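Local coordinates for protein putative glycyl-glycine endopeptidase lytM (Ruminococcus gnavus, PDB 3NYY) that probably acts as a metal-dependent endopeptidase of the M23 family, whose relatives cleave peptide bonds in bacterial cell walls, at residues 28-33 with 57-62; 159-164 with 205-210; 219-224 with 230-235. All blocks are in the same frame, centred on the assembly; numbering follows the deposited sequence.

Interaction 1: residues 28-33 with 57-62. With SO4 (sulfate ion), chain G.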
ATOM      1  N   GLN A  28     -11.373   0.281 -15.659  1.00 17.38           N
ATOM      2  CA  GLN A  28     -11.984   0.060 -14.340  1.00 19.69           C
ATOM      3  C   GLN A  28     -13.405   0.622 -14.266  1.00 20.32           C
ATOM      4  O   GLN A  28     -14.299  -0.021 -13.750  1.00 23.62           O
ATOM      5  CB  GLN A  28     -11.151   0.635 -13.181  1.00 23.98           C
ATOM      6  CG  GLN A  28     -10.062  -0.298 -12.724  1.00 26.31           C
ATOM      7  CD  GLN A  28     -10.547  -1.536 -11.958  1.00 30.13           C
ATOM      8  OE1 GLN A  28     -11.725  -1.682 -11.628  1.00 35.09           O
ATOM      9  NE2 GLN A  28      -9.607  -2.404 -11.642  1.00 20.53           N
ATOM     10  N   VAL A  29     -13.606   1.806 -14.829  1.00 20.42           N
ATOM     11  CA  VAL A  29     -14.934   2.387 -14.860  1.00 22.61           C
ATOM     12  C   VAL A  29     -15.856   1.497 -15.681  1.00 22.47           C
ATOM     13  O   VAL A  29     -16.974   1.202 -15.261  1.00 24.00           O
ATOM     14  CB  VAL A  29     -14.914   3.813 -15.457  1.00 23.26           C
ATOM     15  CG1 VAL A  29     -16.347   4.340 -15.694  1.00 26.30           C
ATOM     16  CG2 VAL A  29     -14.086   4.792 -14.569  1.00 24.85           C
ATOM     17  N   TYR A  30     -15.354   1.011 -16.824  1.00 21.01           N
ATOM     18  CA  TYR A  30     -16.195   0.194 -17.699  1.00 20.02           C
ATOM     19  C   TYR A  30     -16.580  -1.101 -17.019  1.00 19.94           C
ATOM     20  O   TYR A  30     -17.727  -1.542 -17.104  1.00 19.54           O
ATOM     21  CB  TYR A  30     -15.504  -0.047 -19.058  1.00 17.57           C
ATOM     22  CG  TYR A  30     -16.293  -1.062 -19.865  1.00 20.89           C
ATOM     23  CD1 TYR A  30     -17.355  -0.686 -20.670  1.00 28.08           C
ATOM     24  CD2 TYR A  30     -16.001  -2.407 -19.730  1.00 23.77           C
ATOM     25  CE1 TYR A  30     -18.087  -1.668 -21.356  1.00 28.65           C
ATOM     26  CE2 TYR A  30     -16.717  -3.354 -20.343  1.00 24.67           C
ATOM     27  CZ  TYR A  30     -17.737  -2.999 -21.169  1.00 21.10           C
ATOM     28  OH  TYR A  30     -18.418  -4.040 -21.773  1.00 33.16           O
ATOM     29  N   LEU A  31     -15.621  -1.732 -16.350  1.00 17.81           N
ATOM     30  CA  LEU A  31     -15.837  -3.072 -15.779  1.00 19.10           C
ATOM     31  C   LEU A  31     -16.920  -3.110 -14.710  1.00 22.49           C
ATOM     32  O   LEU A  31     -17.635  -4.094 -14.602  1.00 23.07           O
ATOM     33  CB  LEU A  31     -14.508  -3.659 -15.282  1.00 17.72           C
ATOM     34  CG  LEU A  31     -13.597  -4.133 -16.410  1.00 21.56           C
ATOM     35  CD1 LEU A  31     -12.176  -4.451 -15.837  1.00 18.00           C
ATOM     36  CD2 LEU A  31     -14.164  -5.359 -17.168  1.00 17.92           C
ATOM     37  N   LYS A  32     -17.089  -2.016 -13.991  1.00 25.55           N
ATOM     38  CA  LYS A  32     -18.135  -1.967 -12.951  1.00 29.77           C
ATOM     39  C   LYS A  32     -19.554  -2.140 -13.513  1.00 29.29           C
ATOM     40  O   LYS A  32     -20.462  -2.515 -12.758  1.00 34.31           O
ATOM     41  CB  LYS A  32     -18.118  -0.651 -12.202  1.00 32.15           C
ATOM     42  CG  LYS A  32     -16.809  -0.295 -11.507  1.00 41.15           C
ATOM     43  CD  LYS A  32     -16.627  -0.917 -10.139  1.00 40.23           C
ATOM     44  CE  LYS A  32     -15.819   0.049  -9.222  1.00 47.31           C
ATOM     45  NZ  LYS A  32     -14.440   0.397  -9.746  1.00 44.25           N
ATOM     46  N   GLN A  33     -19.738  -1.834 -14.800  1.00 26.18           N
ATOM     47  CA  GLN A  33     -21.054  -1.948 -15.436  0.50 26.47           C
ATOM     48  C   GLN A  33     -21.162  -3.124 -16.400  1.00 24.86           C
ATOM     49  O   GLN A  33     -22.182  -3.300 -17.061  1.00 25.30           O
ATOM     50  CB  GLN A  33     -21.386  -0.633 -16.145  0.50 28.52           C
ATOM     51  CG  GLN A  33     -21.328   0.567 -15.207  0.50 30.98           C
ATOM     52  CD  GLN A  33     -22.138   0.353 -13.948  0.50 37.43           C
ATOM     53  OE1 GLN A  33     -23.323   0.026 -14.006  0.50 42.26           O
ATOM     54  NE2 GLN A  33     -21.501   0.536 -12.797  0.50 41.91           N
ATOM     55  N   GLY A  57     -11.045   0.003 -30.931  1.00 34.22           N
ATOM     56  CA  GLY A  57     -12.468   0.359 -31.003  1.00 36.26           C
ATOM     57  C   GLY A  57     -12.992   1.260 -29.886  1.00 36.41           C
ATOM     58  O   GLY A  57     -12.241   2.059 -29.286  1.00 37.19           O
ATOM     59  N   LYS A  58     -14.296   1.140 -29.623  1.00 35.48           N
ATOM     60  CA  LYS A  58     -14.941   1.906 -28.569  1.00 34.19           C
ATOM     61  C   LYS A  58     -14.983   1.055 -27.320  1.00 32.80           C
ATOM     62  O   LYS A  58     -15.336  -0.129 -27.400  1.00 31.47           O
ATOM     63  CB  LYS A  58     -16.364   2.306 -28.987  1.00 36.74           C
ATOM     64  CG  LYS A  58     -16.440   3.279 -30.194  1.00 42.00           C
ATOM     65  CD  LYS A  58     -15.514   4.512 -30.061  1.00 49.32           C
ATOM     66  CE  LYS A  58     -15.593   5.196 -28.691  1.00 50.18           C
ATOM     67  N   VAL A  59     -14.607   1.634 -26.176  1.00 31.63           N
ATOM     68  CA  VAL A  59     -14.689   0.921 -24.892  1.00 30.24           C
ATOM     69  C   VAL A  59     -16.154   1.020 -24.461  1.00 33.28           C
ATOM     70  O   VAL A  59     -16.561   1.936 -23.740  1.00 32.69           O
ATOM     71  CB  VAL A  59     -13.745   1.510 -23.821  1.00 31.39           C
ATOM     72  CG1 VAL A  59     -14.036   0.897 -22.447  1.00 32.66           C
ATOM     73  CG2 VAL A  59     -12.296   1.273 -24.215  1.00 33.17           C
ATOM     74  N   SER A  60     -16.939   0.062 -24.944  1.00 30.63           N
ATOM     75  CA  SER A  60     -18.390   0.083 -24.798  1.00 30.41           C
ATOM     76  C   SER A  60     -18.916  -1.321 -25.028  1.00 31.46           C
ATOM     77  O   SER A  60     -18.221  -2.153 -25.632  1.00 25.82           O
ATOM     78  CB  SER A  60     -19.023   1.011 -25.844  1.00 28.47           C
ATOM     79  OG  SER A  60     -18.952   0.470 -27.163  1.00 30.08           O
ATOM     80  N   PRO A  61     -20.162  -1.581 -24.598  1.00 30.89           N
ATOM     81  CA  PRO A  61     -20.771  -2.885 -24.816  1.00 30.94           C
ATOM     82  C   PRO A  61     -20.719  -3.367 -26.261  1.00 27.87           C
ATOM     83  O   PRO A  61     -20.396  -4.541 -26.519  1.00 25.97           O
ATOM     84  CB  PRO A  61     -22.230  -2.671 -24.349  1.00 32.10           C
ATOM     85  CG  PRO A  61     -22.104  -1.644 -23.286  1.00 32.68           C
ATOM     86  CD  PRO A  61     -21.020  -0.715 -23.759  1.00 35.33           C
ATOM     87  N   SER A  62     -21.030  -2.497 -27.210  1.00 28.11           N
ATOM     88  CA  SER A  62     -21.040  -2.891 -28.615  1.00 27.78           C
ATOM     89  C   SER A  62     -19.614  -3.148 -29.144  1.00 25.37           C
ATOM     90  O   SER A  62     -19.418  -4.015 -29.971  1.00 25.80           O
ATOM     91  CB  SER A  62     -21.727  -1.849 -29.490  1.00 32.90           C
ATOM     92  OG  SER A  62     -21.192  -0.569 -29.245  1.00 37.00           O
TER
HETATM   93  S   SO4 G 285     -23.427   0.728 -26.592  1.00 57.29           S
HETATM   94  O1  SO4 G 285     -22.827   1.775 -25.755  1.00 55.20           O
HETATM   95  O2  SO4 G 285     -24.357  -0.123 -25.840  1.00 59.30           O
HETATM   96  O3  SO4 G 285     -24.148   1.386 -27.676  1.00 46.40           O
HETATM   97  O4  SO4 G 285     -22.361  -0.119 -27.100  1.00 57.00           O
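Y30 projects from helix 25-31 onto V59, S60 and P61, the last turn of loop before helix 61-71 and its first residue. Its CG stands anti to the backbone N (chi1 171°), which swings the ring off the flank of the helix and lays it alongside the loop. A long aromatic suits the place, because one side chain follows the loop from V59 at CB to P61 near the hydroxyl. At the near end, Y30 CB touches V59 CG1 at 3.8 Å, a plain apolar contact. Further out, Y30 CE1 comes within 3.8 Å of S60 C, approached obliquely. P61 CD lies at the ring edge, in its plane, 3.9 Å from Y30 CE1, so the pyrrolidine abuts the rim. The hydroxyl is hydrogen-bonded to D40 on helix 37-48, which pins the far end of the ring, and F64, one turn into helix 61-71, meets the same ring with planes about 40° apart.

V59 is the centre of an inverse gamma turn, which bends the chain just ahead of the helix. The CB of S60 points away from the 28-33 segment; chi1 of 71° brings OG back over the first turn, where it accepts from the N-H of G63. Proline fits the next position because a first-turn residue needs no N-H partner within the helix. A sulfate, probably from the crystallisation liquor, sits over this end: S62 N donates to its O4 at 2.7 Å, while S62 OG to O4 is modelled at 2.5 Å, too short to be relied on, and the S60 OG link is weak. The helix dipole may favour the anion. The arrangement is a serine N-cap followed by proline, with an anion at the helix start, in the LytM N-terminal domain.

Interaction 2: residues 159-164 with 205-210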
ATOM      1  N   GLY A 159       1.822 -17.795   6.149  1.00 17.38           N
ATOM      2  CA  GLY A 159       0.471 -17.255   6.052  1.00 14.07           C
ATOM      3  C   GLY A 159      -0.279 -17.198   7.380  1.00 13.82           C
ATOM      4  O   GLY A 159      -1.422 -16.772   7.432  1.00 14.00           O
ATOM      5  N   GLY A 160       0.358 -17.609   8.475  1.00 14.70           N
ATOM      6  CA  GLY A 160      -0.415 -17.741   9.738  1.00 13.28           C
ATOM      7  C   GLY A 160      -1.650 -18.595   9.583  1.00 13.29           C
ATOM      8  O   GLY A 160      -1.657 -19.620   8.886  1.00 12.71           O
ATOM      9  N   TRP A 161      -2.733 -18.170  10.234  1.00 11.19           N
ATOM     10  CA  TRP A 161      -4.020 -18.847  10.090  1.00 11.23           C
ATOM     11  C   TRP A 161      -4.599 -18.400   8.747  1.00 12.80           C
ATOM     12  O   TRP A 161      -4.944 -17.210   8.546  1.00 14.04           O
ATOM     13  CB  TRP A 161      -5.002 -18.463  11.193  1.00 10.65           C
ATOM     14  CG  TRP A 161      -4.529 -18.862  12.535  1.00 13.62           C
ATOM     15  CD1 TRP A 161      -4.169 -18.019  13.576  1.00 14.14           C
ATOM     16  CD2 TRP A 161      -4.258 -20.191  12.977  1.00 11.95           C
ATOM     17  NE1 TRP A 161      -3.754 -18.775  14.655  1.00 13.74           N
ATOM     18  CE2 TRP A 161      -3.804 -20.104  14.310  1.00 12.91           C
ATOM     19  CE3 TRP A 161      -4.414 -21.481  12.393  1.00 11.69           C
ATOM     20  CZ2 TRP A 161      -3.442 -21.234  15.039  1.00 13.69           C
ATOM     21  CZ3 TRP A 161      -4.072 -22.598  13.130  1.00 14.66           C
ATOM     22  CH2 TRP A 161      -3.632 -22.473  14.450  1.00 15.56           C
ATOM     23  N   ARG A 162      -4.666 -19.335   7.814  1.00 12.36           N
ATOM     24  CA  ARG A 162      -5.191 -19.073   6.508  1.00  9.30           C
ATOM     25  C   ARG A 162      -6.334 -20.007   6.181  1.00 11.07           C
ATOM     26  O   ARG A 162      -6.514 -21.074   6.780  1.00 11.10           O
ATOM     27  CB  ARG A 162      -4.100 -19.120   5.411  1.00 11.40           C
ATOM     28  CG  ARG A 162      -3.363 -20.438   5.153  1.00 12.82           C
ATOM     29  CD  ARG A 162      -4.222 -21.384   4.313  1.00 11.40           C
ATOM     30  NE  ARG A 162      -3.528 -22.497   3.677  1.00 14.17           N
ATOM     31  CZ  ARG A 162      -3.264 -23.662   4.256  1.00 16.43           C
ATOM     32  NH1 ARG A 162      -3.598 -23.909   5.538  1.00 17.58           N
ATOM     33  NH2 ARG A 162      -2.621 -24.592   3.556  1.00 17.85           N
ATOM     34  N   ILE A 163      -7.122 -19.553   5.236  1.00 10.00           N
ATOM     35  CA  ILE A 163      -8.223 -20.345   4.718  1.00  9.42           C
ATOM     36  C   ILE A 163      -8.244 -20.134   3.214  1.00 11.21           C
ATOM     37  O   ILE A 163      -8.008 -19.021   2.738  1.00 11.12           O
ATOM     38  CB  ILE A 163      -9.578 -19.998   5.428  1.00 11.83           C
ATOM     39  CG1 ILE A 163     -10.670 -21.012   5.066  1.00 11.30           C
ATOM     40  CG2 ILE A 163      -9.993 -18.548   5.213  1.00 13.88           C
ATOM     41  CD1 ILE A 163     -11.897 -20.917   5.992  1.00 14.63           C
ATOM     42  N   GLY A 164      -8.566 -21.208   2.480  1.00 12.00           N
ATOM     43  CA  GLY A 164      -8.620 -21.170   1.025  1.00 13.42           C
ATOM     44  C   GLY A 164      -9.978 -21.648   0.522  1.00 12.20           C
ATOM     45  O   GLY A 164     -10.476 -22.671   0.964  1.00 12.25           O
ATOM     46  N   GLY A 205       6.282 -17.768  12.706  1.00 29.58           N
ATOM     47  CA  GLY A 205       6.793 -18.490  13.872  1.00 28.98           C
ATOM     48  C   GLY A 205       6.061 -19.814  13.935  1.00 29.52           C
ATOM     49  O   GLY A 205       5.413 -20.196  12.952  1.00 31.46           O
ATOM     50  N   GLU A 206       6.124 -20.472  15.091  1.00 26.46           N
ATOM     51  CA  GLU A 206       5.384 -21.725  15.341  1.00 26.50           C
ATOM     52  C   GLU A 206       3.885 -21.465  15.298  1.00 22.78           C
ATOM     53  O   GLU A 206       3.457 -20.317  15.433  1.00 21.09           O
ATOM     54  CB  GLU A 206       5.711 -22.326  16.708  1.00 27.12           C
ATOM     55  CG  GLU A 206       7.174 -22.699  16.938  1.00 36.02           C
ATOM     56  CD  GLU A 206       7.661 -23.893  16.121  1.00 44.67           C
ATOM     57  OE1 GLU A 206       6.862 -24.527  15.395  1.00 38.84           O
ATOM     58  OE2 GLU A 206       8.866 -24.207  16.226  1.00 49.03           O
ATOM     59  N   GLU A 207       3.111 -22.543  15.122  1.00 20.31           N
ATOM     60  CA  GLU A 207       1.660 -22.488  15.029  1.00 19.45           C
ATOM     61  C   GLU A 207       1.069 -21.610  16.123  1.00 19.21           C
ATOM     62  O   GLU A 207       1.346 -21.802  17.319  1.00 19.75           O
ATOM     63  CB  GLU A 207       1.057 -23.890  15.140  1.00 20.80           C
ATOM     64  CG  GLU A 207      -0.428 -23.909  14.913  1.00 23.21           C
ATOM     65  CD  GLU A 207      -1.020 -25.307  14.805  1.00 33.41           C
ATOM     66  OE1 GLU A 207      -1.283 -25.925  15.850  1.00 36.54           O
ATOM     67  OE2 GLU A 207      -1.246 -25.776  13.676  1.00 40.79           O
ATOM     68  N   GLY A 208       0.271 -20.648  15.706  1.00 16.80           N
ATOM     69  CA  GLY A 208      -0.413 -19.750  16.624  1.00 16.89           C
ATOM     70  C   GLY A 208       0.279 -18.462  16.948  1.00 16.73           C
ATOM     71  O   GLY A 208      -0.266 -17.679  17.692  1.00 16.57           O
ATOM     72  N   THR A 209       1.477 -18.240  16.405  1.00 14.87           N
ATOM     73  CA  THR A 209       2.190 -16.985  16.627  1.00 16.27           C
ATOM     74  C   THR A 209       1.424 -15.763  16.095  1.00 16.79           C
ATOM     75  O   THR A 209       0.931 -15.774  14.969  1.00 16.49           O
ATOM     76  CB  THR A 209       3.584 -17.047  15.963  1.00 19.59           C
ATOM     77  OG1 THR A 209       4.320 -18.106  16.578  1.00 20.81           O
ATOM     78  CG2 THR A 209       4.342 -15.752  16.118  1.00 20.29           C
ATOM     79  N   THR A 210       1.408 -14.712  16.915  1.00 14.38           N
ATOM     80  CA  THR A 210       0.725 -13.480  16.610  1.00 15.70           C
ATOM     81  C   THR A 210       1.663 -12.323  16.971  1.00 16.84           C
ATOM     82  O   THR A 210       2.678 -12.507  17.691  1.00 18.49           O
ATOM     83  CB  THR A 210      -0.569 -13.310  17.397  1.00 16.28           C
ATOM     84  OG1 THR A 210      -0.287 -13.329  18.797  1.00 18.44           O
ATOM     85  CG2 THR A 210      -1.606 -14.387  17.038  1.00 13.15           C
TER
HETATM   86  O   HOH W   1      -3.186 -17.607  17.208  1.00 15.17           O
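W161 extends its indole across to E207 and G208. From CB, the first torsion (chi1 -63°) sets CG anti to the carbonyl carbon, and the ring leans toward the loop. The five-membered ring brings the first polar encounter: W161 NE1 donates to water 1 at 2.9 Å, and the water, lying in the ring plane at the edge, passes a bond on to G208 O at 3.0 Å. W161 NE1 also lies 4.0 Å from G208 CA, with CE2 only slightly farther from it. Along the benzo ring, W161 CZ2 approaches G208 CA to 3.7 Å, obliquely.

G208 is the third residue of a type II beta turn from E206 to T209, a place where a positive phi (93°) suits glycine, since a CB would press against E207 O. The turn is closed by T209 N bonding to E206 O at 3.0 Å, and T209 OG1 adds a second bond to E206 O at 2.6 Å. Both partners belong to the M23 peptidase region: W161 marks the corner where the chain enters strand 162-166, just after a classic beta bulge of G159 and G160, and the turn lies in the loop leading to strand 216-225.

At its tip, W161 CH2 meets E207 CG at 3.5 Å. E207 has CG anti to its own backbone N and runs extended, crossing the indole at about a right angle with carboxylate and ring planes 32° apart. The carboxylate carbon E207 CD follows, 3.9 Å from W161 CH2. W155 packs edge-to-face with the same indole, and the backbone N of W161 is held by S202.

Interaction 3: residues 219-224 with 230-235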
ATOM      1  N   LEU A 219      -4.512 -11.203   0.765  1.00 10.23           N
ATOM      2  CA  LEU A 219      -5.392 -11.877  -0.218  1.00 10.47           C
ATOM      3  C   LEU A 219      -4.545 -12.333  -1.380  1.00 12.20           C
ATOM      4  O   LEU A 219      -3.779 -11.552  -1.966  1.00 12.47           O
ATOM      5  CB  LEU A 219      -6.494 -10.952  -0.707  1.00 10.76           C
ATOM      6  CG  LEU A 219      -7.362 -11.625  -1.814  1.00 17.41           C
ATOM      7  CD1 LEU A 219      -8.331 -12.634  -1.020  1.00 16.72           C
ATOM      8  CD2 LEU A 219      -8.052 -10.612  -2.682  1.00 20.60           C
ATOM      9  N   GLY A 220      -4.695 -13.608  -1.733  1.00 10.48           N
ATOM     10  CA  GLY A 220      -4.104 -14.162  -2.929  1.00  9.56           C
ATOM     11  C   GLY A 220      -5.173 -14.793  -3.795  1.00 10.82           C
ATOM     12  O   GLY A 220      -6.210 -15.209  -3.320  1.00 10.52           O
ATOM     13  N   ILE A 221      -4.922 -14.803  -5.094  1.00 10.28           N
ATOM     14  CA  ILE A 221      -5.786 -15.542  -6.057  1.00  9.31           C
ATOM     15  C   ILE A 221      -4.851 -16.411  -6.861  1.00  9.29           C
ATOM     16  O   ILE A 221      -3.878 -15.901  -7.460  1.00 11.80           O
ATOM     17  CB  ILE A 221      -6.556 -14.591  -6.978  1.00  9.44           C
ATOM     18  CG1 ILE A 221      -7.431 -13.665  -6.160  1.00  8.36           C
ATOM     19  CG2 ILE A 221      -7.455 -15.411  -7.981  1.00  8.41           C
ATOM     20  CD1 ILE A 221      -8.171 -12.545  -6.918  1.00  9.85           C
ATOM     21  N   TYR A 222      -5.215 -17.684  -6.954  1.00 10.48           N
ATOM     22  CA  TYR A 222      -4.382 -18.662  -7.647  1.00 11.80           C
ATOM     23  C   TYR A 222      -5.177 -19.428  -8.693  1.00 12.41           C
ATOM     24  O   TYR A 222      -6.310 -19.894  -8.437  1.00 11.99           O
ATOM     25  CB  TYR A 222      -3.777 -19.697  -6.670  1.00 11.24           C
ATOM     26  CG  TYR A 222      -2.802 -19.117  -5.679  1.00 10.38           C
ATOM     27  CD1 TYR A 222      -3.257 -18.394  -4.583  1.00  9.81           C
ATOM     28  CD2 TYR A 222      -1.430 -19.255  -5.852  1.00 10.80           C
ATOM     29  CE1 TYR A 222      -2.370 -17.865  -3.660  1.00 10.21           C
ATOM     30  CE2 TYR A 222      -0.529 -18.717  -4.927  1.00 11.71           C
ATOM     31  CZ  TYR A 222      -1.013 -18.033  -3.838  1.00 12.74           C
ATOM     32  OH  TYR A 222      -0.092 -17.477  -2.929  1.00 13.04           O
ATOM     33  N   LEU A 223      -4.554 -19.601  -9.857  1.00 11.98           N
ATOM     34  CA  LEU A 223      -5.089 -20.454 -10.919  1.00 11.25           C
ATOM     35  C   LEU A 223      -4.114 -21.564 -11.193  1.00 13.88           C
ATOM     36  O   LEU A 223      -2.920 -21.365 -11.172  1.00 13.39           O
ATOM     37  CB  LEU A 223      -5.255 -19.635 -12.195  1.00 10.95           C
ATOM     38  CG  LEU A 223      -6.315 -18.510 -12.165  1.00 14.35           C
ATOM     39  CD1 LEU A 223      -6.319 -17.774 -13.547  1.00 15.67           C
ATOM     40  CD2 LEU A 223      -7.632 -19.041 -11.791  1.00 21.30           C
ATOM     41  N   LYS A 224      -4.653 -22.737 -11.468  1.00 11.92           N
ATOM     42  CA  LYS A 224      -3.836 -23.915 -11.710  1.00 15.53           C
ATOM     43  C   LYS A 224      -3.439 -23.996 -13.176  1.00 17.08           C
ATOM     44  O   LYS A 224      -4.271 -23.814 -14.061  1.00 19.69           O
ATOM     45  CB  LYS A 224      -4.570 -25.158 -11.227  1.00 20.84           C
ATOM     46  CG  LYS A 224      -3.589 -26.296 -10.869  1.00 28.91           C
ATOM     47  CD  LYS A 224      -4.231 -27.408 -10.046  1.00 31.11           C
ATOM     48  CE  LYS A 224      -3.199 -28.511  -9.751  1.00 34.75           C
ATOM     49  NZ  LYS A 224      -3.852 -29.643  -9.003  1.00 30.64           N
ATOM     50  N   ILE A 230      -0.620 -20.961  -9.577  1.00 12.36           N
ATOM     51  CA  ILE A 230       0.043 -19.727 -10.032  0.50 11.49           C
ATOM     52  C   ILE A 230      -0.690 -18.543  -9.432  1.00 11.69           C
ATOM     53  O   ILE A 230      -1.878 -18.370  -9.693  1.00 10.75           O
ATOM     54  CB  ILE A 230      -0.025 -19.544 -11.590  0.50 13.69           C
ATOM     55  CG1 ILE A 230       0.471 -20.792 -12.329  0.50 12.88           C
ATOM     56  CG2 ILE A 230       0.710 -18.266 -12.073  0.50 12.13           C
ATOM     57  CD1 ILE A 230       1.925 -21.113 -12.095  0.50 15.98           C
ATOM     58  N   SER A 231       0.018 -17.708  -8.685  1.00 11.11           N
ATOM     59  CA  SER A 231      -0.587 -16.487  -8.186  1.00  9.89           C
ATOM     60  C   SER A 231      -0.771 -15.442  -9.304  1.00 11.52           C
ATOM     61  O   SER A 231       0.062 -15.300 -10.211  1.00 11.18           O
ATOM     62  CB  SER A 231       0.275 -15.902  -7.062  1.00  9.63           C
ATOM     63  OG  SER A 231       1.593 -15.574  -7.537  1.00 12.06           O
ATOM     64  N   VAL A 232      -1.879 -14.713  -9.201  1.00 10.34           N
ATOM     65  CA  VAL A 232      -2.188 -13.572 -10.086  1.00 10.65           C
ATOM     66  C   VAL A 232      -2.536 -12.370  -9.234  1.00 11.36           C
ATOM     67  O   VAL A 232      -2.950 -12.524  -8.082  1.00 11.61           O
ATOM     68  CB  VAL A 232      -3.348 -13.909 -11.079  1.00 12.13           C
ATOM     69  CG1 VAL A 232      -3.001 -15.160 -11.868  1.00 12.11           C
ATOM     70  CG2 VAL A 232      -4.666 -14.065 -10.348  1.00 13.09           C
ATOM     71  N   ASN A 233      -2.378 -11.184  -9.796  1.00 10.52           N
ATOM     72  CA  ASN A 233      -2.591  -9.947  -9.050  1.00  7.68           C
ATOM     73  C   ASN A 233      -4.050  -9.743  -8.671  1.00 10.27           C
ATOM     74  O   ASN A 233      -4.886  -9.536  -9.567  1.00 10.20           O
ATOM     75  CB  ASN A 233      -2.084  -8.772  -9.887  1.00  9.79           C
ATOM     76  CG  ASN A 233      -1.979  -7.474  -9.118  1.00 10.10           C
ATOM     77  OD1 ASN A 233      -2.165  -7.434  -7.877  1.00 11.96           O
ATOM     78  ND2 ASN A 233      -1.587  -6.380  -9.850  1.00 11.63           N
ATOM     79  N   PRO A 234      -4.366  -9.698  -7.345  1.00  8.87           N
ATOM     80  CA  PRO A 234      -5.760  -9.442  -6.999  1.00  8.78           C
ATOM     81  C   PRO A 234      -6.139  -7.970  -7.010  1.00 10.01           C
ATOM     82  O   PRO A 234      -7.310  -7.655  -6.858  1.00 10.96           O
ATOM     83  CB  PRO A 234      -5.849  -9.933  -5.540  1.00  9.88           C
ATOM     84  CG  PRO A 234      -4.653 -10.781  -5.336  1.00 10.05           C
ATOM     85  CD  PRO A 234      -3.585 -10.137  -6.172  1.00 10.44           C
ATOM     86  N   TYR A 235      -5.177  -7.067  -7.151  1.00  9.48           N
ATOM     87  CA  TYR A 235      -5.480  -5.669  -6.966  1.00 10.07           C
ATOM     88  C   TYR A 235      -6.616  -5.157  -7.876  1.00  9.57           C
ATOM     89  O   TYR A 235      -7.574  -4.546  -7.386  1.00 10.99           O
ATOM     90  CB  TYR A 235      -4.204  -4.802  -7.107  1.00 11.59           C
ATOM     91  CG  TYR A 235      -4.473  -3.321  -7.007  1.00 10.66           C
ATOM     92  CD1 TYR A 235      -4.545  -2.728  -5.750  1.00 15.09           C
ATOM     93  CD2 TYR A 235      -4.693  -2.521  -8.143  1.00 15.49           C
ATOM     94  CE1 TYR A 235      -4.794  -1.380  -5.603  1.00 16.61           C
ATOM     95  CE2 TYR A 235      -4.951  -1.126  -7.965  1.00 16.66           C
ATOM     96  CZ  TYR A 235      -5.019  -0.606  -6.681  1.00 17.30           C
ATOM     97  OH  TYR A 235      -5.277   0.759  -6.417  1.00 22.48           O
TER
HETATM   98  O   HOH W   2      -2.434 -13.624  -5.609  1.00 11.53           O
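I221 faces V232 across the hairpin of strands 216-225 and 228-232, an antiparallel pairing within the main beta sheet of the M23 peptidase fold. The side chains sort onto two faces. On one, I221 and V232 cross obliquely, their CG2 methyls 3.9 Å apart, beside L223 and I230; I87 of helix 77-88 covers L223 and V232, so branched apolar residues suit this buried surface. Next to them P234 packs against the side chains of L219 and I221, each running antiparallel to it: its CB is 3.7 Å from L219 CD2 and 3.8 Å from I221 CD1.

On the other face, Y222 brings its ring obliquely against S231, with CG anti to the carbonyl carbon (chi1 -65°). Y222 CE2 lies 3.6 Å from S231 CB, and the small serine lets the ring come close to the backbone. The two hydroxyls look to other partners: Y222 OH bonds to G124 O, and S231 OG to E126.

L223 and I230 form a hydrogen-bonded pair, with L223 N to I230 O at 3.0 Å and I230 N to L223 O at 2.8 Å. Toward P234 the strands draw apart. V232 N still donates to I221 O at 2.9 Å, but the return link is made by water 2, which accepts from I221 N and sits 2.8 Å from V232 O.

Overall arrangement
The three contacts follow one another along the chain and do not touch. Interaction 1 lies in the helical N-terminal region, while interactions 2 and 3 belong to the peptidase part and reach the same sheet. Interaction 3 is central, about 6 Å from the chain's centre; interactions 1 and 2 lie at the surface on opposite sides of that centre, about 40 Å apart between centres. Nearest atoms of interactions 1 and 3 are about 5 Å apart, those of 2 and 3 about 7 Å. Strand 216-225 opens with the His-Leu-His sequence expected of a metal-binding M23 site. A nonaethylene glycol, probably from the crystallisation liquor, lies about 3 Å from the Y222 side chain.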